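Local coordinates for pheromone cOB1/lipoprotein, YaeC family (Enterococcus faecalis, PDB 4EF1) that probably binds methionine as the substrate-binding lipoprotein of an uptake system and, as its precursor, probably gives rise to the pheromone cOB1, at residues 11-16 with 179-184; 173-178 with 183-188. One frame throughout, in Å; residues are numbered along the deposited sequence.

Overall arrangement
From the N terminus, the chain leaves strand 4-10 of the six-stranded sheet and enters helix 12-28 through 11-16, the first half of contact 1. Some 160 residues later it has run into the five-stranded sheet, and strand 172-175 leads through N176 into helix 177-182. Contact 1 brings the end of that helix back to 11-16, closing a long loop and tying the two sheet-bearing halves together beside the selenomethionine pocket. Contact 2, between 173-178 and 183-188, is local: it folds the chain leaving helix 177-182 back on the strand and turn that precede it. The contacts interlock, sharing Q183 and G184, with centres about 9 Å apart.

Contact 1: residues 11-16 with 179-184; sequences SPVPHA and FAVDQG
V13 meets helix 177-182 with both of its methyl groups, and the two do different work. CG1, anti to the backbone N (chi1 171°), lies 3.5 Å from V181 CG1, and the two valine side chains cross at about a right angle. This is the tight, apolar part of the contact: V13 is buried, and W237 packs on V181 and on the neighbouring P14, which follows a cis peptide bond. CG2 turns the other way, to the carboxylate of D182, where it stands 3.7 Å from D182 OD1. There the contact loosens toward solvent. D182 is exposed, and its other oxygen, OD2, comes up to the CB-CG edge of the P12 ring, 3.7 Å from P12 CB and 3.9 Å from P12 CG. The carboxylate therefore spans P12 and V13, one oxygen to each, through van der Waals contact alone. On the 11-16 side, A16 N bonds to S11 O (2.9 Å), closing a wide pi-type turn that presents P12 and V13 to the other helix. No hydrogen bond or salt bridge joins the segments, so cohesion rests on van der Waals fit, with the valine methyls on the dry side and D182 lying along P12 and V13 at the solvent margin.

Contact 2: residues 173-178 with 183-188; sequences VLINSN and QGLNPK. With MSE (selenomethionine), chain C.
One wall of the selenomethionine pocket is the strand-to-helix turn 175-178, and on the side away from the ligand this turn packs against the chain that leaves helix 177-182. I175 and L185 form the apolar part, their side chains crossing at about a right angle with I175 CD1 4.0 Å from L185 CD1. I175 CG1 is anti to its own carbonyl carbon (chi1 -54°), and the extended outer torsion carries CD1 out to the leucine. A180, Y165 and Y89 each touch both side chains and enlarge this small core. Further along, the ring of P187 meets S177, its CG 3.8 Å from S177 OG; that hydroxyl also makes a weak hydrogen bond to P85 O. Just before the proline, N186 sits at the N-cap of the short, weakly bonded helix 187-190: its OD1 accepts from K188 N at 3.1 Å, with the donor well above the carbonyl plane.

Toward the ligand, N176 ND2 donates a nearly straight bond (165°) of 2.9 Å to the carboxylate oxygen OXT of selenomethionine. D113 takes a second bond from the same amide nitrogen and so would steady its orientation. N178 OD1 reaches the ligand N at 3.3 Å, a weak bond, and also pairs with the hydroxyl of Y41. The turn thus gives one bond to the carboxylate and one to the amino group, and E84, N203 and R116 add others. In the periplasmic-binding-protein fold the ligand lies between two lobes, here beside the start of a helix that follows a sheet strand.

Contact 1: residues 11-16 with 179-184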
loop_
_atom_site.group_PDB
_atom_site.type_symbol
_atom_site.label_atom_id
_atom_site.label_comp_id
_atom_site.label_asym_id
_atom_site.label_seq_id
_atom_site.Cartn_x
_atom_site.Cartn_y
_atom_site.Cartn_z
ATOM N N SER A 11 -5.689 3.745 7.069
ATOM C CA SER A 11 -5.353 2.436 7.547
ATOM C C SER A 11 -4.743 2.670 8.940
ATOM O O SER A 11 -4.168 3.753 9.150
ATOM C CB SER A 11 -4.348 1.749 6.657
ATOM O OG SER A 11 -4.844 1.467 5.334
ATOM N N PRO A 12 -4.827 1.688 9.860
ATOM C CA PRO A 12 -4.300 1.888 11.236
ATOM C C PRO A 12 -2.834 2.280 11.331
ATOM O O PRO A 12 -2.470 3.182 12.093
ATOM C CB PRO A 12 -4.492 0.531 11.887
ATOM C CG PRO A 12 -5.571 -0.147 11.117
ATOM C CD PRO A 12 -5.454 0.358 9.714
ATOM N N VAL A 13 -1.990 1.571 10.593
ATOM C CA VAL A 13 -0.540 1.732 10.674
ATOM C C VAL A 13 0.030 1.555 9.282
ATOM O O VAL A 13 -0.285 0.580 8.644
ATOM C CB VAL A 13 0.125 0.653 11.577
ATOM C CG1 VAL A 13 1.649 0.718 11.470
ATOM C CG2 VAL A 13 -0.341 0.779 13.018
ATOM N N PRO A 14 0.928 2.447 8.845
ATOM C CA PRO A 14 1.393 3.624 9.569
ATOM C C PRO A 14 0.440 4.825 9.436
ATOM O O PRO A 14 0.544 5.759 10.183
ATOM C CB PRO A 14 2.697 3.971 8.850
ATOM C CG PRO A 14 2.439 3.555 7.441
ATOM C CD PRO A 14 1.617 2.312 7.551
ATOM N N HIS A 15 -0.513 4.760 8.520
ATOM C CA HIS A 15 -1.274 5.959 8.145
ATOM C C HIS A 15 -1.909 6.718 9.292
ATOM O O HIS A 15 -1.643 7.905 9.462
ATOM C CB HIS A 15 -2.314 5.643 7.087
ATOM C CG HIS A 15 -1.770 4.853 5.924
ATOM N ND1 HIS A 15 -1.347 3.578 6.055
ATOM C CD2 HIS A 15 -1.631 5.170 4.606
ATOM C CE1 HIS A 15 -0.923 3.117 4.895
ATOM N NE2 HIS A 15 -1.104 4.079 3.986
ATOM N N ALA A 16 -2.769 6.063 10.075
ATOM C CA ALA A 16 -3.442 6.744 11.169
ATOM C C ALA A 16 -2.465 7.226 12.237
ATOM O O ALA A 16 -2.674 8.294 12.841
ATOM C CB ALA A 16 -4.539 5.877 11.816
ATOM N N PHE A 179 -0.532 -3.802 6.672
ATOM C CA PHE A 179 -1.014 -4.952 7.442
ATOM C C PHE A 179 0.138 -5.703 8.141
ATOM O O PHE A 179 0.010 -6.105 9.313
ATOM C CB PHE A 179 -1.828 -5.900 6.555
ATOM C CG PHE A 179 -3.064 -5.299 5.983
ATOM C CD1 PHE A 179 -4.034 -4.765 6.802
ATOM C CD2 PHE A 179 -3.285 -5.302 4.608
ATOM C CE1 PHE A 179 -5.189 -4.211 6.254
ATOM C CE2 PHE A 179 -4.427 -4.760 4.073
ATOM C CZ PHE A 179 -5.380 -4.222 4.888
ATOM N N ALA A 180 1.250 -5.885 7.438
ATOM C CA ALA A 180 2.392 -6.623 7.966
ATOM C C ALA A 180 2.960 -5.928 9.192
ATOM O O ALA A 180 3.155 -6.546 10.257
ATOM C CB ALA A 180 3.469 -6.802 6.889
ATOM N N VAL A 181 3.186 -4.618 9.054
ATOM C CA VAL A 181 3.714 -3.807 10.167
ATOM C C VAL A 181 2.785 -3.803 11.371
ATOM O O VAL A 181 3.230 -3.975 12.485
ATOM C CB VAL A 181 4.067 -2.392 9.701
ATOM C CG1 VAL A 181 4.338 -1.477 10.901
ATOM C CG2 VAL A 181 5.317 -2.505 8.797
ATOM N N ASP A 182 1.493 -3.692 11.133
ATOM C CA ASP A 182 0.530 -3.714 12.236
ATOM C C ASP A 182 0.558 -5.057 13.016
ATOM O O ASP A 182 0.332 -5.076 14.213
ATOM C CB ASP A 182 -0.876 -3.390 11.715
ATOM C CG ASP A 182 -1.825 -2.900 12.804
ATOM O OD1 ASP A 182 -1.413 -2.627 13.947
ATOM O OD2 ASP A 182 -3.002 -2.774 12.492
ATOM N N GLN A 183 0.830 -6.164 12.329
ATOM C CA GLN A 183 0.946 -7.474 12.969
ATOM C C GLN A 183 2.362 -7.761 13.497
ATOM O O GLN A 183 2.653 -8.880 13.880
ATOM C CB GLN A 183 0.480 -8.612 12.026
ATOM C CG GLN A 183 -0.987 -8.577 11.647
ATOM C CD GLN A 183 -1.935 -8.446 12.840
ATOM O OE1 GLN A 183 -2.675 -7.456 12.957
ATOM N NE2 GLN A 183 -1.887 -9.405 13.751
ATOM N N GLY A 184 3.234 -6.760 13.531
ATOM C CA GLY A 184 4.564 -6.915 14.101
ATOM C C GLY A 184 5.628 -7.471 13.187
ATOM O O GLY A 184 6.678 -7.867 13.668
#

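Contact 2: residues 173-178 with 183-188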
loop_
_atom_site.group_PDB
_atom_site.type_symbol
_atom_site.label_atom_id
_atom_site.label_comp_id
_atom_site.label_asym_id
_atom_site.label_seq_id
_atom_site.Cartn_x
_atom_site.Cartn_y
_atom_site.Cartn_z
ATOM N N VAL A 173 3.521 -15.731 0.973
ATOM C CA VAL A 173 2.347 -14.870 0.989
ATOM C C VAL A 173 2.793 -13.403 0.744
ATOM O O VAL A 173 3.694 -12.939 1.425
ATOM C CB VAL A 173 1.596 -14.994 2.357
ATOM C CG1 VAL A 173 0.284 -14.187 2.386
ATOM C CG2 VAL A 173 1.251 -16.465 2.666
ATOM N N LEU A 174 2.206 -12.702 -0.241
ATOM C CA LEU A 174 2.424 -11.225 -0.396
ATOM C C LEU A 174 1.509 -10.467 0.592
ATOM O O LEU A 174 0.303 -10.632 0.538
ATOM C CB LEU A 174 2.103 -10.769 -1.822
ATOM C CG LEU A 174 2.606 -9.375 -2.272
ATOM C CD1 LEU A 174 4.123 -9.385 -2.581
ATOM C CD2 LEU A 174 1.798 -8.912 -3.468
ATOM N N ILE A 175 2.081 -9.681 1.496
ATOM C CA ILE A 175 1.330 -8.963 2.513
ATOM C C ILE A 175 1.619 -7.466 2.331
ATOM O O ILE A 175 2.777 -7.078 2.381
ATOM C CB ILE A 175 1.736 -9.367 3.950
ATOM C CG1 ILE A 175 1.643 -10.904 4.154
ATOM C CG2 ILE A 175 0.895 -8.583 4.928
ATOM C CD1 ILE A 175 2.108 -11.369 5.515
ATOM N N ASN A 176 0.589 -6.630 2.118
ATOM C CA ASN A 176 0.826 -5.183 2.030
ATOM C C ASN A 176 1.433 -4.744 3.378
ATOM O O ASN A 176 1.022 -5.200 4.445
ATOM C CB ASN A 176 -0.462 -4.373 1.745
ATOM C CG ASN A 176 -1.134 -4.747 0.446
ATOM O OD1 ASN A 176 -1.979 -5.654 0.425
ATOM N ND2 ASN A 176 -0.836 -4.009 -0.622
ATOM N N SER A 177 2.417 -3.869 3.327
ATOM C CA SER A 177 3.187 -3.488 4.534
ATOM C C SER A 177 2.373 -2.888 5.656
ATOM O O SER A 177 2.718 -3.097 6.811
ATOM C CB SER A 177 4.346 -2.581 4.181
ATOM O OG SER A 177 5.227 -3.241 3.306
ATOM N N ASN A 178 1.293 -2.176 5.325
ATOM C CA ASN A 178 0.418 -1.603 6.357
ATOM C C ASN A 178 -0.111 -2.697 7.275
ATOM O O ASN A 178 -0.050 -2.585 8.503
ATOM C CB ASN A 178 -0.702 -0.717 5.756
ATOM C CG ASN A 178 -1.785 -1.485 5.064
ATOM O OD1 ASN A 178 -1.618 -1.908 3.928
ATOM N ND2 ASN A 178 -2.921 -1.688 5.767
ATOM N N GLN A 183 0.830 -6.164 12.329
ATOM C CA GLN A 183 0.946 -7.474 12.969
ATOM C C GLN A 183 2.362 -7.761 13.497
ATOM O O GLN A 183 2.653 -8.880 13.880
ATOM C CB GLN A 183 0.480 -8.612 12.026
ATOM C CG GLN A 183 -0.987 -8.577 11.647
ATOM C CD GLN A 183 -1.935 -8.446 12.840
ATOM O OE1 GLN A 183 -2.675 -7.456 12.957
ATOM N NE2 GLN A 183 -1.887 -9.405 13.751
ATOM N N GLY A 184 3.234 -6.760 13.531
ATOM C CA GLY A 184 4.564 -6.915 14.101
ATOM C C GLY A 184 5.628 -7.471 13.187
ATOM O O GLY A 184 6.678 -7.867 13.668
ATOM N N LEU A 185 5.366 -7.512 11.882
ATOM C CA LEU A 185 6.365 -7.923 10.928
ATOM C C LEU A 185 7.170 -6.685 10.491
ATOM O O LEU A 185 6.624 -5.590 10.343
ATOM C CB LEU A 185 5.726 -8.582 9.707
ATOM C CG LEU A 185 5.004 -9.919 9.938
ATOM C CD1 LEU A 185 4.249 -10.357 8.683
ATOM C CD2 LEU A 185 5.926 -11.024 10.434
ATOM N N ASN A 186 8.470 -6.865 10.310
ATOM C CA ASN A 186 9.342 -5.808 9.759
ATOM C C ASN A 186 9.704 -6.240 8.348
ATOM O O ASN A 186 10.492 -7.167 8.203
ATOM C CB ASN A 186 10.596 -5.667 10.592
ATOM C CG ASN A 186 11.539 -4.598 10.066
ATOM O OD1 ASN A 186 11.343 -3.962 8.997
ATOM N ND2 ASN A 186 12.578 -4.386 10.829
ATOM N N PRO A 187 9.137 -5.576 7.320
ATOM C CA PRO A 187 9.428 -5.912 5.918
ATOM C C PRO A 187 10.904 -6.015 5.558
ATOM O O PRO A 187 11.277 -6.947 4.830
ATOM C CB PRO A 187 8.751 -4.788 5.146
ATOM C CG PRO A 187 7.588 -4.423 6.002
ATOM C CD PRO A 187 8.118 -4.505 7.401
ATOM N N LYS A 188 11.750 -5.132 6.110
ATOM C CA LYS A 188 13.165 -5.132 5.752
ATOM C C LYS A 188 14.004 -6.224 6.407
ATOM O O LYS A 188 15.159 -6.376 6.047
ATOM C CB LYS A 188 13.778 -3.750 6.021
ATOM C CG LYS A 188 13.255 -2.690 5.074
ATOM C CD LYS A 188 13.829 -1.322 5.318
ATOM C CE LYS A 188 15.241 -1.155 4.771
ATOM N NZ LYS A 188 15.943 -0.134 5.588
HETATM N N MSE C 301 -0.615 0.597 2.025
HETATM C CA MSE C 301 -0.794 -0.311 0.822
HETATM C C MSE C 301 0.490 -0.475 0.003
HETATM O O MSE C 301 1.190 0.519 -0.248
HETATM O OXT MSE C 301 0.797 -1.596 -0.484
HETATM C CB MSE C 301 -1.948 0.142 -0.071
HETATM C CG MSE C 301 -2.308 -0.813 -1.216
HETATM SE SE MSE C 301 -3.571 0.005 -2.415
HETATM C CE MSE C 301 -5.175 0.066 -1.237
#